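Local coordinates for glycosyl transferases group 1 family protein (Francisella tularensis subsp. tularensis, PDB 5I45) that probably transfers sugar residues as a group 1 glycosyltransferase of the GT-B class, represented here by its C-terminal domain, at residues Q19-K24 and T62-G67; E49-T54 and K91-I96. All coordinates share one frame; numbering follows the deposited sequence.

Interaction 1. Residues Q19-K24 and T62-G67; sequences QQWQDK and TAVVIG
W21 reaches from the short helix 17-23 to T62 and V64 on strand 61-66, an inner strand of the parallel, Rossmann-like sheet in the C-terminal domain of this GT-B protein. The contact between the segments is apolar. The indole extends from the helix because chi1 (175°) sets CG opposite the backbone N, which brings the six-membered ring to the strand. CZ2 lies 3.8 Å from T62 CB, and CH2 is 3.9 Å from T62 CG2, the two side chains crossing at about a right angle. V64 CG1 meets the ring edge near its plane. Tryptophan suits a helix this far from the sheet, since its long flat side chain spans the gap; beta-branched threonine and valine favour the extended backbone and offer methyls to the ring. I26 and W108 also pack against both W21 and V64.

The polar atoms of the touching residues W21 and T62 bond to the loop after the helix: W21 NE1 to G28 O, and T62 OG1 to P27 O. Within the helix, one turn is bridged by side chains, Q19 NE2 donating to D23 OD1 at 2.9 Å, with the donor 37° out of the carboxylate plane.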
loop_
_atom_site.group_PDB
_atom_site.type_symbol
_atom_site.label_atom_id
_atom_site.label_comp_id
_atom_site.label_asym_id
_atom_site.label_seq_id
_atom_site.Cartn_x
_atom_site.Cartn_y
_atom_site.Cartn_z
ATOM N N GLN A 19 11.831 6.139 11.155
ATOM C CA GLN A 19 11.509 6.158 12.585
ATOM C C GLN A 19 10.017 5.844 12.794
ATOM O O GLN A 19 9.670 5.135 13.713
ATOM C CB GLN A 19 11.872 7.507 13.237
ATOM C CG GLN A 19 11.670 7.501 14.751
ATOM C CD GLN A 19 12.561 6.505 15.417
ATOM O OE1 GLN A 19 13.778 6.633 15.361
ATOM N NE2 GLN A 19 11.971 5.469 16.028
ATOM N N GLN A 20 9.149 6.374 11.934
ATOM C CA GLN A 20 7.709 6.077 12.037
ATOM C C GLN A 20 7.469 4.572 11.875
ATOM O O GLN A 20 6.676 3.997 12.611
ATOM C CB GLN A 20 6.906 6.838 10.988
ATOM C CG GLN A 20 6.983 8.349 11.030
ATOM C CD GLN A 20 6.532 8.912 12.347
ATOM O OE1 GLN A 20 7.321 9.540 13.094
ATOM N NE2 GLN A 20 5.291 8.620 12.705
ATOM N N TRP A 21 8.179 3.944 10.938
ATOM C CA TRP A 21 8.081 2.496 10.780
ATOM C C TRP A 21 8.596 1.786 12.034
ATOM O O TRP A 21 7.940 0.866 12.539
ATOM C CB TRP A 21 8.843 2.030 9.532
ATOM C CG TRP A 21 8.848 0.554 9.431
ATOM C CD1 TRP A 21 9.819 -0.281 9.913
ATOM C CD2 TRP A 21 7.795 -0.297 8.939
ATOM N NE1 TRP A 21 9.439 -1.591 9.750
ATOM C CE2 TRP A 21 8.215 -1.632 9.139
ATOM C CE3 TRP A 21 6.550 -0.068 8.354
ATOM C CZ2 TRP A 21 7.438 -2.724 8.750
ATOM C CZ3 TRP A 21 5.783 -1.169 7.990
ATOM C CH2 TRP A 21 6.227 -2.457 8.192
ATOM N N GLN A 22 9.764 2.190 12.548
ATOM C CA GLN A 22 10.273 1.560 13.774
ATOM C C GLN A 22 9.253 1.621 14.911
ATOM O O GLN A 22 9.099 0.641 15.657
ATOM C CB GLN A 22 11.606 2.197 14.206
ATOM C CG GLN A 22 12.768 1.830 13.319
ATOM C CD GLN A 22 13.020 0.346 13.318
ATOM O OE1 GLN A 22 13.184 -0.263 14.404
ATOM N NE2 GLN A 22 13.063 -0.261 12.148
ATOM N N ASP A 23 8.534 2.728 15.024
ATOM C CA ASP A 23 7.594 2.917 16.144
ATOM C C ASP A 23 6.429 1.952 16.084
ATOM O O ASP A 23 5.770 1.750 17.079
ATOM C CB ASP A 23 7.039 4.345 16.162
ATOM C CG ASP A 23 8.084 5.404 16.486
ATOM O OD1 ASP A 23 9.197 5.094 16.931
ATOM O OD2 ASP A 23 7.742 6.571 16.245
ATOM N N LYS A 24 6.188 1.336 14.921
ATOM C CA LYS A 24 5.105 0.323 14.805
ATOM C C LYS A 24 5.454 -1.022 15.441
ATOM O O LYS A 24 4.583 -1.864 15.644
ATOM C CB LYS A 24 4.707 0.129 13.340
ATOM C CG LYS A 24 4.132 1.391 12.677
ATOM C CD LYS A 24 2.881 1.888 13.379
ATOM C CE LYS A 24 2.161 2.957 12.578
ATOM N NZ LYS A 24 0.997 3.484 13.325
ATOM N N THR A 62 8.774 -5.406 4.457
ATOM C CA THR A 62 7.622 -6.057 5.084
ATOM C C THR A 62 6.351 -5.506 4.473
ATOM O O THR A 62 6.269 -4.328 4.210
ATOM C CB THR A 62 7.661 -5.780 6.588
ATOM O OG1 THR A 62 8.802 -6.440 7.109
ATOM C CG2 THR A 62 6.397 -6.253 7.313
ATOM N N ALA A 63 5.376 -6.365 4.236
ATOM C CA ALA A 63 4.080 -5.973 3.746
ATOM C C ALA A 63 3.084 -6.043 4.886
ATOM O O ALA A 63 3.092 -7.028 5.637
ATOM C CB ALA A 63 3.635 -6.895 2.615
ATOM N N VAL A 64 2.192 -5.056 4.974
ATOM C CA VAL A 64 1.148 -5.005 5.980
ATOM C C VAL A 64 -0.206 -4.850 5.326
ATOM O O VAL A 64 -0.385 -4.083 4.369
ATOM C CB VAL A 64 1.366 -3.903 7.063
ATOM C CG1 VAL A 64 2.555 -4.235 7.929
ATOM C CG2 VAL A 64 1.527 -2.528 6.467
ATOM N N VAL A 65 -1.169 -5.606 5.837
ATOM C CA VAL A 65 -2.543 -5.493 5.387
ATOM C C VAL A 65 -3.271 -4.743 6.514
ATOM O O VAL A 65 -3.377 -5.268 7.655
ATOM C CB VAL A 65 -3.158 -6.866 5.179
ATOM C CG1 VAL A 65 -4.624 -6.731 4.790
ATOM C CG2 VAL A 65 -2.376 -7.632 4.118
ATOM N N ILE A 66 -3.700 -3.523 6.215
ATOM C CA ILE A 66 -4.368 -2.624 7.158
ATOM C C ILE A 66 -5.862 -2.661 6.862
ATOM O O ILE A 66 -6.323 -2.018 5.927
ATOM C CB ILE A 66 -3.859 -1.159 7.011
ATOM C CG1 ILE A 66 -2.321 -1.104 7.025
ATOM C CG2 ILE A 66 -4.465 -0.259 8.085
ATOM C CD1 ILE A 66 -1.718 -1.613 8.315
ATOM N N GLY A 67 -6.603 -3.465 7.614
ATOM C CA GLY A 67 -8.060 -3.578 7.437
ATOM C C GLY A 67 -8.508 -4.922 7.974
ATOM O O GLY A 67 -7.686 -5.715 8.478
#

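Interaction 2. Residues E49-T54 and K91-I96; sequences EAAIVT and KQIIFI
I93, the first residue of strand 93-96, packs against A51 and I52 of helix 44-57, and its side chain can be followed outward atom by atom. CB leaves the strand in the direction of the helix and branches. CG1, anti to the carbonyl carbon (chi1 -56°), carries the chain on to the helix. CG1 itself makes a loose contact, 4.2 Å from A51 CB. The chain then stays extended (chi2 172°), which carries CD1 into closer packing: this methyl lies 3.8 Å from A51 CB and 3.7 Å from I52 CG1, meeting two successive helix residues at once. I52 and I93 cross at about a right angle.

Alanine suits position 51 because its single methyl lets the helix come close to the sheet, the CA atoms of A51 and I93 being 7.3 Å apart; A51 also packs on A63 of the adjoining strand. I52 is partly exposed, and its branched chain touches K83 of helix 74-86 as well. V84 of that helix, with I48 and L55 of helix 44-57, adds to the apolar surroundings of I93.

Another face of helix 44-57 packs on helix 164-176 through A50 and T54. There T54 OG1 bonds back to A50 O at 2.8 Å, sharing that carbonyl with T54 N. A helix packed over a parallel sheet, as here, is typical of the Rossmann-like alpha/beta domains of GT-B proteins.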
loop_
_atom_site.group_PDB
_atom_site.type_symbol
_atom_site.label_atom_id
_atom_site.label_comp_id
_atom_site.label_asym_id
_atom_site.label_seq_id
_atom_site.Cartn_x
_atom_site.Cartn_y
_atom_site.Cartn_z
ATOM N N GLU A 49 -0.113 -12.381 -3.009
ATOM C CA GLU A 49 0.668 -13.175 -3.954
ATOM C C GLU A 49 1.871 -12.373 -4.455
ATOM O O GLU A 49 2.995 -12.893 -4.533
ATOM C CB GLU A 49 -0.216 -13.672 -5.102
ATOM C CG GLU A 49 -1.179 -14.761 -4.633
ATOM C CD GLU A 49 -2.228 -15.134 -5.650
ATOM O OE1 GLU A 49 -2.441 -14.370 -6.600
ATOM O OE2 GLU A 49 -2.859 -16.185 -5.472
ATOM N N ALA A 50 1.674 -11.083 -4.721
ATOM C CA ALA A 50 2.793 -10.225 -5.153
ATOM C C ALA A 50 3.848 -10.105 -4.042
ATOM O O ALA A 50 5.048 -10.119 -4.319
ATOM C CB ALA A 50 2.301 -8.846 -5.549
ATOM N N ALA A 51 3.382 -9.958 -2.809
ATOM C CA ALA A 51 4.283 -9.823 -1.680
ATOM C C ALA A 51 5.077 -11.092 -1.472
ATOM O O ALA A 51 6.250 -11.040 -1.128
ATOM C CB ALA A 51 3.523 -9.447 -0.407
ATOM N N ILE A 52 4.455 -12.246 -1.693
ATOM C CA ILE A 52 5.146 -13.522 -1.525
ATOM C C ILE A 52 6.290 -13.651 -2.543
ATOM O O ILE A 52 7.384 -14.085 -2.186
ATOM C CB ILE A 52 4.149 -14.698 -1.606
ATOM C CG1 ILE A 52 3.317 -14.737 -0.321
ATOM C CG2 ILE A 52 4.858 -16.020 -1.846
ATOM C CD1 ILE A 52 2.164 -15.700 -0.394
ATOM N N VAL A 53 6.049 -13.269 -3.784
ATOM C CA VAL A 53 7.085 -13.272 -4.810
ATOM C C VAL A 53 8.182 -12.258 -4.464
ATOM O O VAL A 53 9.367 -12.541 -4.494
ATOM C CB VAL A 53 6.442 -12.913 -6.186
ATOM C CG1 VAL A 53 7.469 -12.535 -7.237
ATOM C CG2 VAL A 53 5.542 -14.054 -6.663
ATOM N N THR A 54 7.772 -11.045 -4.109
ATOM C CA THR A 54 8.721 -9.955 -3.944
ATOM C C THR A 54 9.588 -10.085 -2.705
ATOM O O THR A 54 10.798 -9.835 -2.742
ATOM C CB THR A 54 7.942 -8.625 -3.905
ATOM O OG1 THR A 54 7.175 -8.485 -5.106
ATOM C CG2 THR A 54 8.870 -7.455 -3.766
ATOM N N LYS A 91 7.150 -13.646 8.861
ATOM C CA LYS A 91 7.906 -12.509 9.412
ATOM C C LYS A 91 7.954 -11.298 8.524
ATOM O O LYS A 91 8.514 -10.271 8.912
ATOM C CB LYS A 91 9.332 -12.912 9.715
ATOM C CG LYS A 91 9.398 -13.949 10.820
ATOM C CD LYS A 91 10.793 -14.178 11.326
ATOM C CE LYS A 91 11.670 -14.807 10.273
ATOM N NZ LYS A 91 11.140 -16.099 9.775
ATOM N N GLN A 92 7.400 -11.399 7.324
ATOM C CA GLN A 92 7.439 -10.302 6.364
ATOM C C GLN A 92 6.079 -9.894 5.820
ATOM O O GLN A 92 6.014 -8.924 5.097
ATOM C CB GLN A 92 8.371 -10.645 5.198
ATOM C CG GLN A 92 9.842 -10.618 5.560
ATOM C CD GLN A 92 10.717 -10.883 4.338
ATOM O OE1 GLN A 92 10.985 -9.974 3.523
ATOM N NE2 GLN A 92 11.115 -12.107 4.180
ATOM N N ILE A 93 5.015 -10.632 6.119
ATOM C CA ILE A 93 3.661 -10.313 5.627
ATOM C C ILE A 93 2.753 -10.424 6.823
ATOM O O ILE A 93 2.511 -11.516 7.303
ATOM C CB ILE A 93 3.212 -11.215 4.480
ATOM C CG1 ILE A 93 4.242 -11.138 3.353
ATOM C CG2 ILE A 93 1.852 -10.760 3.973
ATOM C CD1 ILE A 93 4.034 -12.134 2.229
ATOM N N ILE A 94 2.244 -9.275 7.287
ATOM C CA ILE A 94 1.562 -9.111 8.588
ATOM C C ILE A 94 0.165 -8.506 8.440
ATOM O O ILE A 94 0.011 -7.464 7.800
ATOM C CB ILE A 94 2.373 -8.112 9.486
ATOM C CG1 ILE A 94 3.866 -8.481 9.582
ATOM C CG2 ILE A 94 1.765 -7.938 10.862
ATOM C CD1 ILE A 94 4.159 -9.725 10.358
ATOM N N PHE A 95 -0.840 -9.140 9.027
ATOM C CA PHE A 95 -2.202 -8.623 9.016
ATOM C C PHE A 95 -2.352 -7.849 10.297
ATOM O O PHE A 95 -2.276 -8.426 11.395
ATOM C CB PHE A 95 -3.182 -9.795 8.968
ATOM C CG PHE A 95 -3.220 -10.467 7.637
ATOM C CD1 PHE A 95 -2.282 -11.438 7.290
ATOM C CD2 PHE A 95 -4.196 -10.116 6.708
ATOM C CE1 PHE A 95 -2.330 -12.030 6.028
ATOM C CE2 PHE A 95 -4.241 -10.721 5.466
ATOM C CZ PHE A 95 -3.302 -11.656 5.130
ATOM N N ILE A 96 -2.550 -6.545 10.178
ATOM C CA ILE A 96 -2.656 -5.669 11.357
ATOM C C ILE A 96 -4.051 -5.735 11.955
ATOM O O ILE A 96 -5.032 -5.863 11.252
ATOM C CB ILE A 96 -2.242 -4.232 10.953
ATOM C CG1 ILE A 96 -0.782 -4.234 10.484
ATOM C CG2 ILE A 96 -2.475 -3.234 12.093
ATOM C CD1 ILE A 96 0.241 -4.648 11.513
#

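From the N terminus the chain passes through helix 17-23, strand 30-35 and helix 44-57 before strand 61-66 closes the loop of interaction 1. Interaction 2 begins within that loop, at residues 49-54, and closes only at strand 93-96, after helix 74-86. The two loops therefore cross rather than nest. Their strands are parallel neighbours, joined by the probable backbone hydrogen bonds A63 N to Q92 O, 2.8 Å, and A63 O to I94 N, 2.9 Å. T62 and A63, successive residues of one strand, face helices 17-23 and 44-57 respectively, so the contacts bind helices to opposite faces of the sheet, towards the edge formed by strand 93-96.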